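Local coordinates for pectinesterase A (Erwinia chrysanthemi, PDB 2NTP), which removes methyl esters from pectin, releasing methanol and leaving galacturonate chains, the first step in maceration and soft rot of plant tissue, at residues 109-114 and 195-200; 154-159 and 163-168; 281-286 and 291-296. All coordinates share one frame; numbering follows the deposited sequence.

Interaction 1: residues 109-114 and 195-200; sequences FDFPAN and RADVKS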
loop_
_atom_site.group_PDB
_atom_site.type_symbol
_atom_site.label_atom_id
_atom_site.label_comp_id
_atom_site.label_asym_id
_atom_site.label_seq_id
_atom_site.Cartn_x
_atom_site.Cartn_y
_atom_site.Cartn_z
ATOM N N PHE A 109 8.932 -9.360 -6.871
ATOM C CA PHE A 109 8.341 -9.976 -8.056
ATOM C C PHE A 109 8.636 -9.087 -9.254
ATOM O O PHE A 109 8.289 -7.896 -9.275
ATOM C CB PHE A 109 6.835 -10.211 -7.906
ATOM C CG PHE A 109 6.170 -10.701 -9.165
ATOM C CD1 PHE A 109 6.486 -11.948 -9.695
ATOM C CD2 PHE A 109 5.225 -9.911 -9.819
ATOM C CE1 PHE A 109 5.874 -12.404 -10.858
ATOM C CE2 PHE A 109 4.607 -10.356 -10.990
ATOM C CZ PHE A 109 4.934 -11.609 -11.506
ATOM N N ASP A 110 9.302 -9.670 -10.244
ATOM C CA ASP A 110 9.727 -8.915 -11.408
ATOM C C ASP A 110 8.578 -8.827 -12.403
ATOM O O ASP A 110 8.536 -9.554 -13.396
ATOM C CB ASP A 110 10.963 -9.565 -12.037
ATOM C CG ASP A 110 11.703 -8.641 -12.991
ATOM O OD1 ASP A 110 11.094 -7.697 -13.545
ATOM O OD2 ASP A 110 12.914 -8.880 -13.200
ATOM N N PHE A 111 7.637 -7.932 -12.122
ATOM C CA PHE A 111 6.497 -7.730 -13.009
ATOM C C PHE A 111 6.892 -7.501 -14.477
ATOM O O PHE A 111 6.353 -8.166 -15.358
ATOM C CB PHE A 111 5.598 -6.605 -12.490
ATOM C CG PHE A 111 4.436 -6.299 -13.384
ATOM C CD1 PHE A 111 3.255 -7.022 -13.282
ATOM C CD2 PHE A 111 4.521 -5.280 -14.330
ATOM C CE1 PHE A 111 2.173 -6.735 -14.113
ATOM C CE2 PHE A 111 3.447 -4.987 -15.160
ATOM C CZ PHE A 111 2.270 -5.724 -15.058
ATOM N N PRO A 112 7.819 -6.555 -14.754
ATOM C CA PRO A 112 8.156 -6.338 -16.170
ATOM C C PRO A 112 8.743 -7.570 -16.867
ATOM O O PRO A 112 8.409 -7.829 -18.022
ATOM C CB PRO A 112 9.186 -5.207 -16.118
ATOM C CG PRO A 112 8.879 -4.482 -14.825
ATOM C CD PRO A 112 8.548 -5.610 -13.884
ATOM N N ALA A 113 9.601 -8.318 -16.178
ATOM C CA ALA A 113 10.175 -9.532 -16.768
ATOM C C ALA A 113 9.084 -10.567 -17.015
ATOM O O ALA A 113 9.097 -11.255 -18.037
ATOM C CB ALA A 113 11.281 -10.102 -15.892
ATOM N N ASN A 114 8.137 -10.662 -16.083
ATOM C CA ASN A 114 6.983 -11.542 -16.249
ATOM C C ASN A 114 6.174 -11.202 -17.501
ATOM O O ASN A 114 5.836 -12.088 -18.281
ATOM C CB ASN A 114 6.062 -11.493 -15.034
ATOM C CG ASN A 114 4.952 -12.526 -15.112
ATOM O OD1 ASN A 114 5.181 -13.710 -14.880
ATOM N ND2 ASN A 114 3.743 -12.082 -15.445
ATOM N N ARG A 195 5.436 1.368 -17.556
ATOM C CA ARG A 195 4.898 0.092 -18.030
ATOM C C ARG A 195 5.349 -0.175 -19.460
ATOM O O ARG A 195 4.790 0.391 -20.400
ATOM C CB ARG A 195 3.363 0.104 -18.010
ATOM C CG ARG A 195 2.710 0.130 -16.628
ATOM C CD ARG A 195 2.654 -1.250 -15.974
ATOM N NE ARG A 195 1.966 -2.286 -16.751
ATOM C CZ ARG A 195 0.655 -2.536 -16.705
ATOM N NH1 ARG A 195 -0.154 -1.796 -15.958
ATOM N NH2 ARG A 195 0.140 -3.521 -17.439
ATOM N N ALA A 196 6.353 -1.031 -19.622
ATOM C CA ALA A 196 6.857 -1.389 -20.948
ATOM C C ALA A 196 5.825 -2.186 -21.748
ATOM O O ALA A 196 5.884 -2.235 -22.986
ATOM C CB ALA A 196 8.155 -2.173 -20.828
ATOM N N ASP A 197 4.881 -2.798 -21.036
ATOM C CA ASP A 197 3.909 -3.714 -21.635
ATOM C C ASP A 197 2.591 -3.053 -22.046
ATOM O O ASP A 197 1.694 -3.725 -22.564
ATOM C CB ASP A 197 3.640 -4.898 -20.693
ATOM C CG ASP A 197 3.016 -4.472 -19.368
ATOM O OD1 ASP A 197 3.552 -3.553 -18.718
ATOM O OD2 ASP A 197 1.995 -5.071 -18.965
ATOM N N VAL A 198 2.479 -1.745 -21.820
ATOM C CA VAL A 198 1.251 -1.003 -22.120
ATOM C C VAL A 198 1.415 -0.150 -23.379
ATOM O O VAL A 198 2.336 0.661 -23.473
ATOM C CB VAL A 198 0.802 -0.128 -20.913
ATOM C CG1 VAL A 198 -0.329 0.819 -21.298
ATOM C CG2 VAL A 198 0.363 -1.012 -19.759
ATOM N N LYS A 199 0.507 -0.351 -24.336
ATOM C CA LYS A 199 0.512 0.379 -25.607
ATOM C C LYS A 199 0.287 1.871 -25.407
ATOM O O LYS A 199 -0.428 2.284 -24.490
ATOM C CB LYS A 199 -0.579 -0.156 -26.539
ATOM C CG LYS A 199 -0.338 -1.554 -27.071
ATOM C CD LYS A 199 -1.464 -1.956 -28.012
ATOM C CE LYS A 199 -1.363 -3.414 -28.425
ATOM N NZ LYS A 199 -0.216 -3.666 -29.334
ATOM N N SER A 200 0.897 2.672 -26.278
ATOM C CA SER A 200 0.675 4.113 -26.287
ATOM C C SER A 200 -0.828 4.371 -26.370
ATOM O O SER A 200 -1.519 3.783 -27.210
ATOM C CB SER A 200 1.398 4.751 -27.475
ATOM O OG SER A 200 1.587 6.141 -27.273
#
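The ring edge of F111 meets R195, and D197 OD1 comes obliquely to CE2; F111 carries the whole contact from the side of residues 109-114. Ahead of it, D110 is the N-cap of the helix that begins at F111: its OD1 accepts from A113 N at 3.1 Å, a capping bond that reaches OD1 from above the carboxylate plane (62° out of it). F111 then sends its side chain toward 195-200, with CG anti to the backbone N (chi1 177°). CE2 lies 3.5 Å from R195 NE and CZ 3.9 Å from R195 NH2, with the ring and guanidinium planes 87° apart. The rim thus stands over one face of the guanidinium, while V198 CG2 covers the opposite face. D197 fixes the arginine's rotation by a side-on, two-nitrogen salt bridge: NE to OD1 at 2.8 Å and NH2 to OD2 at 2.9 Å, both on the syn sides. The short helix and the loop 195-200 lie beside the substrate cleft of the right-handed parallel beta-helix of pectinesterases. R195 binds substrate, its NH2 hydrogen-bonding a galacturonate O6A, and NH1 bonds S204 O. Further along, N114 ND2 donates to I125 O, while Q115 NE2 holds D197 OD2.

Interaction 2: residues 154-159 and 163-168; sequences DTLYVS and SFFSDC. With ADA (alpha-D-galactopyranuronic acid), chain C; ADA (alpha-D-galactopyranuronic acid), chain B.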
loop_
_atom_site.group_PDB
_atom_site.type_symbol
_atom_site.label_atom_id
_atom_site.label_comp_id
_atom_site.label_asym_id
_atom_site.label_seq_id
_atom_site.Cartn_x
_atom_site.Cartn_y
_atom_site.Cartn_z
ATOM N N ASP A 154 -0.431 -3.667 -6.754
ATOM C CA ASP A 154 -0.901 -3.930 -5.381
ATOM C C ASP A 154 0.190 -3.787 -4.296
ATOM O O ASP A 154 0.218 -4.529 -3.309
ATOM C CB ASP A 154 -1.574 -5.324 -5.293
ATOM C CG ASP A 154 -2.985 -5.345 -5.874
ATOM O OD1 ASP A 154 -3.351 -4.412 -6.620
ATOM O OD2 ASP A 154 -3.737 -6.301 -5.585
ATOM N N THR A 155 1.076 -2.811 -4.462
ATOM C CA THR A 155 2.185 -2.617 -3.513
ATOM C C THR A 155 1.759 -2.556 -2.037
ATOM O O THR A 155 2.330 -3.256 -1.201
ATOM C CB THR A 155 2.983 -1.351 -3.872
ATOM O OG1 THR A 155 3.412 -1.450 -5.237
ATOM C CG2 THR A 155 4.208 -1.187 -2.946
ATOM N N LEU A 156 0.767 -1.719 -1.739
ATOM C CA LEU A 156 0.309 -1.488 -0.365
ATOM C C LEU A 156 -1.164 -1.847 -0.188
ATOM O O LEU A 156 -2.040 -1.230 -0.803
ATOM C CB LEU A 156 0.543 -0.034 0.046
ATOM C CG LEU A 156 0.008 0.355 1.431
ATOM C CD1 LEU A 156 0.619 -0.513 2.546
ATOM C CD2 LEU A 156 0.255 1.845 1.700
ATOM N N TYR A 157 -1.409 -2.829 0.677
ATOM C CA TYR A 157 -2.745 -3.351 0.956
ATOM C C TYR A 157 -3.100 -2.889 2.366
ATOM O O TYR A 157 -2.559 -3.403 3.339
ATOM C CB TYR A 157 -2.708 -4.887 0.890
ATOM C CG TYR A 157 -4.046 -5.624 0.850
ATOM C CD1 TYR A 157 -5.260 -4.969 1.078
ATOM C CD2 TYR A 157 -4.083 -6.998 0.594
ATOM C CE1 TYR A 157 -6.479 -5.668 1.046
ATOM C CE2 TYR A 157 -5.287 -7.701 0.565
ATOM C CZ TYR A 157 -6.476 -7.034 0.784
ATOM O OH TYR A 157 -7.661 -7.739 0.752
ATOM N N VAL A 158 -3.976 -1.894 2.472
ATOM C CA VAL A 158 -4.390 -1.371 3.771
ATOM C C VAL A 158 -5.839 -1.753 4.084
ATOM O O VAL A 158 -6.773 -1.223 3.486
ATOM C CB VAL A 158 -4.171 0.170 3.885
ATOM C CG1 VAL A 158 -2.702 0.484 4.185
ATOM C CG2 VAL A 158 -4.621 0.891 2.616
ATOM N N SER A 159 -6.005 -2.692 5.016
ATOM C CA SER A 159 -7.329 -3.152 5.437
ATOM C C SER A 159 -7.565 -2.846 6.920
ATOM O O SER A 159 -6.663 -2.388 7.609
ATOM C CB SER A 159 -7.461 -4.655 5.166
ATOM O OG SER A 159 -8.791 -5.110 5.356
ATOM N N SER A 163 -4.023 3.359 9.760
ATOM C CA SER A 163 -2.588 3.354 9.518
ATOM C C SER A 163 -2.158 4.763 9.137
ATOM O O SER A 163 -2.939 5.523 8.565
ATOM C CB SER A 163 -2.234 2.381 8.400
ATOM O OG SER A 163 -2.999 2.681 7.253
ATOM N N PHE A 164 -0.917 5.101 9.459
ATOM C CA PHE A 164 -0.387 6.429 9.154
ATOM C C PHE A 164 0.985 6.277 8.523
ATOM O O PHE A 164 1.845 5.570 9.055
ATOM C CB PHE A 164 -0.325 7.284 10.429
ATOM C CG PHE A 164 0.242 8.671 10.219
ATOM C CD1 PHE A 164 -0.290 9.530 9.259
ATOM C CD2 PHE A 164 1.295 9.124 11.007
ATOM C CE1 PHE A 164 0.234 10.816 9.072
ATOM C CE2 PHE A 164 1.823 10.410 10.836
ATOM C CZ PHE A 164 1.293 11.254 9.866
ATOM N N PHE A 165 1.158 6.914 7.367
ATOM C CA PHE A 165 2.399 6.874 6.604
ATOM C C PHE A 165 2.934 8.288 6.491
ATOM O O PHE A 165 2.236 9.187 6.025
ATOM C CB PHE A 165 2.147 6.285 5.215
ATOM C CG PHE A 165 1.654 4.865 5.246
ATOM C CD1 PHE A 165 0.306 4.586 5.479
ATOM C CD2 PHE A 165 2.537 3.808 5.042
ATOM C CE1 PHE A 165 -0.152 3.275 5.519
ATOM C CE2 PHE A 165 2.088 2.489 5.073
ATOM C CZ PHE A 165 0.741 2.223 5.317
ATOM N N SER A 166 4.174 8.473 6.926
ATOM C CA SER A 166 4.756 9.803 7.047
ATOM C C SER A 166 6.161 9.816 6.462
ATOM O O SER A 166 6.952 8.911 6.738
ATOM C CB SER A 166 4.793 10.200 8.526
ATOM O OG SER A 166 5.509 11.405 8.738
ATOM N N ASP A 167 6.466 10.841 5.662
ATOM C CA ASP A 167 7.794 11.008 5.053
ATOM C C ASP A 167 8.183 9.744 4.296
ATOM O O ASP A 167 9.296 9.225 4.434
ATOM C CB ASP A 167 8.859 11.367 6.108
ATOM C CG ASP A 167 8.474 12.572 6.957
ATOM O OD1 ASP A 167 7.642 13.401 6.526
ATOM O OD2 ASP A 167 9.019 12.691 8.076
ATOM N N CYS A 168 7.250 9.264 3.484
ATOM C CA CYS A 168 7.362 7.943 2.909
ATOM C C CYS A 168 7.537 7.976 1.393
ATOM O O CYS A 168 7.300 8.999 0.751
ATOM C CB CYS A 168 6.156 7.095 3.330
ATOM S SG CYS A 168 4.635 7.281 2.364
HETATM C C1 ADA C . -6.964 -7.366 -11.254
HETATM C C2 ADA C . -8.299 -7.946 -10.798
HETATM C C3 ADA C . -9.071 -6.902 -9.988
HETATM C C4 ADA C . -8.198 -6.367 -8.850
HETATM C C5 ADA C . -6.907 -5.792 -9.436
HETATM C C6 ADA C . -5.964 -5.239 -8.398
HETATM O O2 ADA C . -9.048 -8.356 -11.948
HETATM O O3 ADA C . -10.282 -7.478 -9.479
HETATM O O4 ADA C . -7.854 -7.444 -7.970
HETATM O O5 ADA C . -6.230 -6.843 -10.143
HETATM O O6B ADA C . -6.384 -4.497 -7.474
HETATM O O6A ADA C . -4.761 -5.546 -8.521
HETATM C C1 ADA B . -10.001 -11.058 -3.876
HETATM C C2 ADA B . -10.817 -10.623 -2.658
HETATM C C3 ADA B . -9.911 -10.021 -1.581
HETATM C C4 ADA B . -8.746 -10.961 -1.252
HETATM C C5 ADA B . -8.011 -11.334 -2.539
HETATM C C6 ADA B . -6.883 -12.298 -2.283
HETATM O O2 ADA B . -11.782 -9.659 -3.083
HETATM O O3 ADA B . -10.672 -9.703 -0.403
HETATM O O4 ADA B . -9.224 -12.170 -0.643
HETATM O O5 ADA B . -8.932 -11.921 -3.471
HETATM O O6B ADA B . -6.113 -12.093 -1.320
HETATM O O6A ADA B . -6.759 -13.271 -3.053
#
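L156 and F165 approach from opposite directions and form the close-packed part of this contact. The methyl CD2 of L156 lies over one face of the F165 ring, 4.1 Å from its centroid and 27° off the ring normal, a CH-pi contact; its shortest approach is to CZ, at 3.7 Å. The second methyl adds CD1 to F165 CZ at 3.9 Å, so both branches of the leucine rest near the ring's far end. With F165 CG anti to the carbonyl carbon (chi1 -62°), the ring and the L156 side chain together fill the gap between strand axes 10.3 Å apart. Packing slackens toward V158, whose CG1 comes 4.0 Å from F165 CE1, obliquely, and 3.8 Å from S163 OG. On the cleft side, Y157 of the strand and D154 in the loop before it face the sugars: D154 OD1, of the catalytic proton donor, lies 2.6 Å from O6A of one galacturonate, and Y157 OH approaches O3 of another only to 3.8 Å. F165 also stacks with F144 and F185 of the neighbouring strands, and the disulfide C168-C188 joins successive turns beyond it. Apolar side chains meeting between two facing parallel sheets, with aromatics stacked from coil to coil, mark the interior of a right-handed parallel beta-helix.

Interaction 3: residues 281-286 and 291-296; sequences KMSGKD and TIWFNP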
loop_
_atom_site.group_PDB
_atom_site.type_symbol
_atom_site.label_atom_id
_atom_site.label_comp_id
_atom_site.label_asym_id
_atom_site.label_seq_id
_atom_site.Cartn_x
_atom_site.Cartn_y
_atom_site.Cartn_z
ATOM N N LYS A 281 -13.127 4.244 -13.706
ATOM C CA LYS A 281 -14.057 3.191 -13.305
ATOM C C LYS A 281 -13.327 1.862 -13.104
ATOM O O LYS A 281 -12.155 1.719 -13.462
ATOM C CB LYS A 281 -15.170 3.035 -14.357
ATOM C CG LYS A 281 -14.679 2.646 -15.749
ATOM C CD LYS A 281 -15.809 2.658 -16.775
ATOM C CE LYS A 281 -15.312 2.152 -18.120
ATOM N NZ LYS A 281 -16.261 2.470 -19.226
ATOM N N MET A 282 -14.033 0.893 -12.527
ATOM C CA MET A 282 -13.492 -0.442 -12.318
ATOM C C MET A 282 -14.613 -1.463 -12.393
ATOM O O MET A 282 -15.739 -1.183 -11.975
ATOM C CB MET A 282 -12.792 -0.531 -10.961
ATOM C CG MET A 282 -11.959 -1.792 -10.763
ATOM S SD MET A 282 -11.125 -1.801 -9.171
ATOM C CE MET A 282 -10.203 -3.330 -9.288
ATOM N N SER A 283 -14.295 -2.642 -12.920
ATOM C CA SER A 283 -15.296 -3.692 -13.105
ATOM C C SER A 283 -15.152 -4.819 -12.094
ATOM O O SER A 283 -14.062 -5.090 -11.581
ATOM C CB SER A 283 -15.222 -4.261 -14.524
ATOM O OG SER A 283 -14.092 -5.108 -14.667
ATOM N N GLY A 284 -16.271 -5.487 -11.830
ATOM C CA GLY A 284 -16.304 -6.685 -11.012
ATOM C C GLY A 284 -17.376 -7.612 -11.551
ATOM O O GLY A 284 -17.917 -7.377 -12.631
ATOM N N LYS A 285 -17.671 -8.665 -10.794
ATOM C CA LYS A 285 -18.761 -9.583 -11.128
ATOM C C LYS A 285 -19.891 -9.417 -10.124
ATOM O O LYS A 285 -19.654 -9.359 -8.912
ATOM C CB LYS A 285 -18.272 -11.036 -11.127
ATOM C CG LYS A 285 -17.190 -11.368 -12.147
ATOM C CD LYS A 285 -17.731 -11.399 -13.566
ATOM C CE LYS A 285 -16.703 -11.954 -14.544
ATOM N NZ LYS A 285 -16.694 -13.448 -14.579
ATOM N N ASP A 286 -21.122 -9.332 -10.624
ATOM C CA ASP A 286 -22.274 -9.146 -9.743
ATOM C C ASP A 286 -22.830 -10.490 -9.243
ATOM O O ASP A 286 -22.262 -11.553 -9.527
ATOM C CB ASP A 286 -23.346 -8.255 -10.406
ATOM C CG ASP A 286 -24.075 -8.932 -11.568
ATOM O OD1 ASP A 286 -24.010 -10.173 -11.715
ATOM O OD2 ASP A 286 -24.748 -8.207 -12.327
ATOM N N THR A 291 -20.741 -9.011 -15.665
ATOM C CA THR A 291 -19.857 -7.860 -15.498
ATOM C C THR A 291 -20.660 -6.686 -14.961
ATOM O O THR A 291 -21.750 -6.389 -15.449
ATOM C CB THR A 291 -19.208 -7.451 -16.836
ATOM O OG1 THR A 291 -18.649 -8.608 -17.465
ATOM C CG2 THR A 291 -18.118 -6.401 -16.614
ATOM N N ILE A 292 -20.116 -6.036 -13.938
ATOM C CA ILE A 292 -20.704 -4.817 -13.396
ATOM C C ILE A 292 -19.612 -3.756 -13.293
ATOM O O ILE A 292 -18.490 -4.060 -12.882
ATOM C CB ILE A 292 -21.417 -5.068 -12.028
ATOM C CG1 ILE A 292 -22.042 -3.776 -11.482
ATOM C CG2 ILE A 292 -20.472 -5.731 -11.015
ATOM C CD1 ILE A 292 -23.058 -3.995 -10.356
ATOM N N TRP A 293 -19.937 -2.538 -13.718
ATOM C CA TRP A 293 -19.003 -1.417 -13.665
ATOM C C TRP A 293 -19.340 -0.481 -12.522
ATOM O O TRP A 293 -20.500 -0.107 -12.321
ATOM C CB TRP A 293 -18.976 -0.650 -14.994
ATOM C CG TRP A 293 -18.279 -1.409 -16.083
ATOM C CD1 TRP A 293 -18.858 -2.232 -17.005
ATOM C CD2 TRP A 293 -16.869 -1.440 -16.346
ATOM N NE1 TRP A 293 -17.900 -2.771 -17.832
ATOM C CE2 TRP A 293 -16.671 -2.298 -17.453
ATOM C CE3 TRP A 293 -15.755 -0.828 -15.756
ATOM C CZ2 TRP A 293 -15.402 -2.560 -17.985
ATOM C CZ3 TRP A 293 -14.486 -1.089 -16.289
ATOM C CH2 TRP A 293 -14.326 -1.943 -17.393
ATOM N N PHE A 294 -18.307 -0.112 -11.775
ATOM C CA PHE A 294 -18.428 0.851 -10.695
ATOM C C PHE A 294 -17.742 2.144 -11.115
ATOM O O PHE A 294 -16.576 2.136 -11.514
ATOM C CB PHE A 294 -17.823 0.285 -9.416
ATOM C CG PHE A 294 -18.427 -1.022 -9.002
ATOM C CD1 PHE A 294 -19.674 -1.062 -8.381
ATOM C CD2 PHE A 294 -17.755 -2.218 -9.243
ATOM C CE1 PHE A 294 -20.240 -2.283 -7.993
ATOM C CE2 PHE A 294 -18.310 -3.440 -8.863
ATOM C CZ PHE A 294 -19.557 -3.469 -8.237
ATOM N N ASN A 295 -18.486 3.244 -11.043
ATOM C CA ASN A 295 -18.053 4.513 -11.621
ATOM C C ASN A 295 -17.504 5.501 -10.596
ATOM O O ASN A 295 -17.973 5.536 -9.454
ATOM C CB ASN A 295 -19.207 5.144 -12.406
ATOM C CG ASN A 295 -19.686 4.265 -13.552
ATOM O OD1 ASN A 295 -18.887 3.685 -14.297
ATOM N ND2 ASN A 295 -21.001 4.172 -13.705
ATOM N N PRO A 296 -16.510 6.317 -11.003
ATOM C CA PRO A 296 -15.898 7.255 -10.066
ATOM C C PRO A 296 -16.880 8.301 -9.525
ATOM O O PRO A 296 -16.748 8.726 -8.374
ATOM C CB PRO A 296 -14.788 7.913 -10.899
ATOM C CG PRO A 296 -15.213 7.731 -12.322
ATOM C CD PRO A 296 -15.893 6.399 -12.343
HETATM O O HOH W 1 -24.157 -6.310 -14.062
#
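The indole of W293 stands between K281 and S283, which cover its opposite faces. On one face S283 CB sits almost on the normal of the six-membered ring, 3.5 Å from its centroid and 4° off that normal. On the other runs the lysine chain: K281 CG, turned between its backbone N and carbonyl carbon (chi1 61°), starts an extended run in which CD passes 3.6 Å from W293 CE3. The ammonium ends over the same ring, NZ lying 4.8 Å from the centroid, a cation-pi contact. S283 and W293 face one another as a non-hydrogen-bonded pair of the antiparallel hairpin 282-285/291-294. The flanking hydrogen-bonded pairs, M282 with F294 and G284 with I292, supply four backbone bonds, such as F294 N to M282 O at 2.8 Å.

F294 and I292 point to the other face of the hairpin. The F294 ring brings CD2 obliquely to 3.5 Å from M282 O and stacks on H246. I292 uses its CG2 branch, which reaches 3.4 Å from G284 O and 3.9 Å from D286 CB. Nearer the turn, a water donates to D286 OD2 and T291 O, while D286 OD1 accepts from N288 N and N290 N. M282, on the same face as F294, touches D175, W245 and a galacturonate. Backbone hydrogen bonding thus sets the hairpin's register, whereas dispersion, with a probably modest charge-to-ring attraction, is likely to keep the exposed indole between its two neighbours.

Overall arrangement
Interactions 1 and 3 border the substrate cleft, while interaction 2 lies in the core beneath it and reaches the sugars through D154. Their centres are 23 to 24 Å apart and none touches another: nearest atoms are about 8 Å apart between interactions 1 and 2, about 7 Å between 2 and 3, and about 12 Å between 1 and 3. Along the chain, interaction 2 is nested within the loop closed by interaction 1, and interaction 3 follows both. Each lies near a catalytic residue. The side chain of F111 is about 4 Å from that of Q153, the transition-state stabiliser, and R195 beside it binds substrate; interaction 2 contains the proton donor; and the side chain of M282 comes about 4 Å from that of the nucleophile D175.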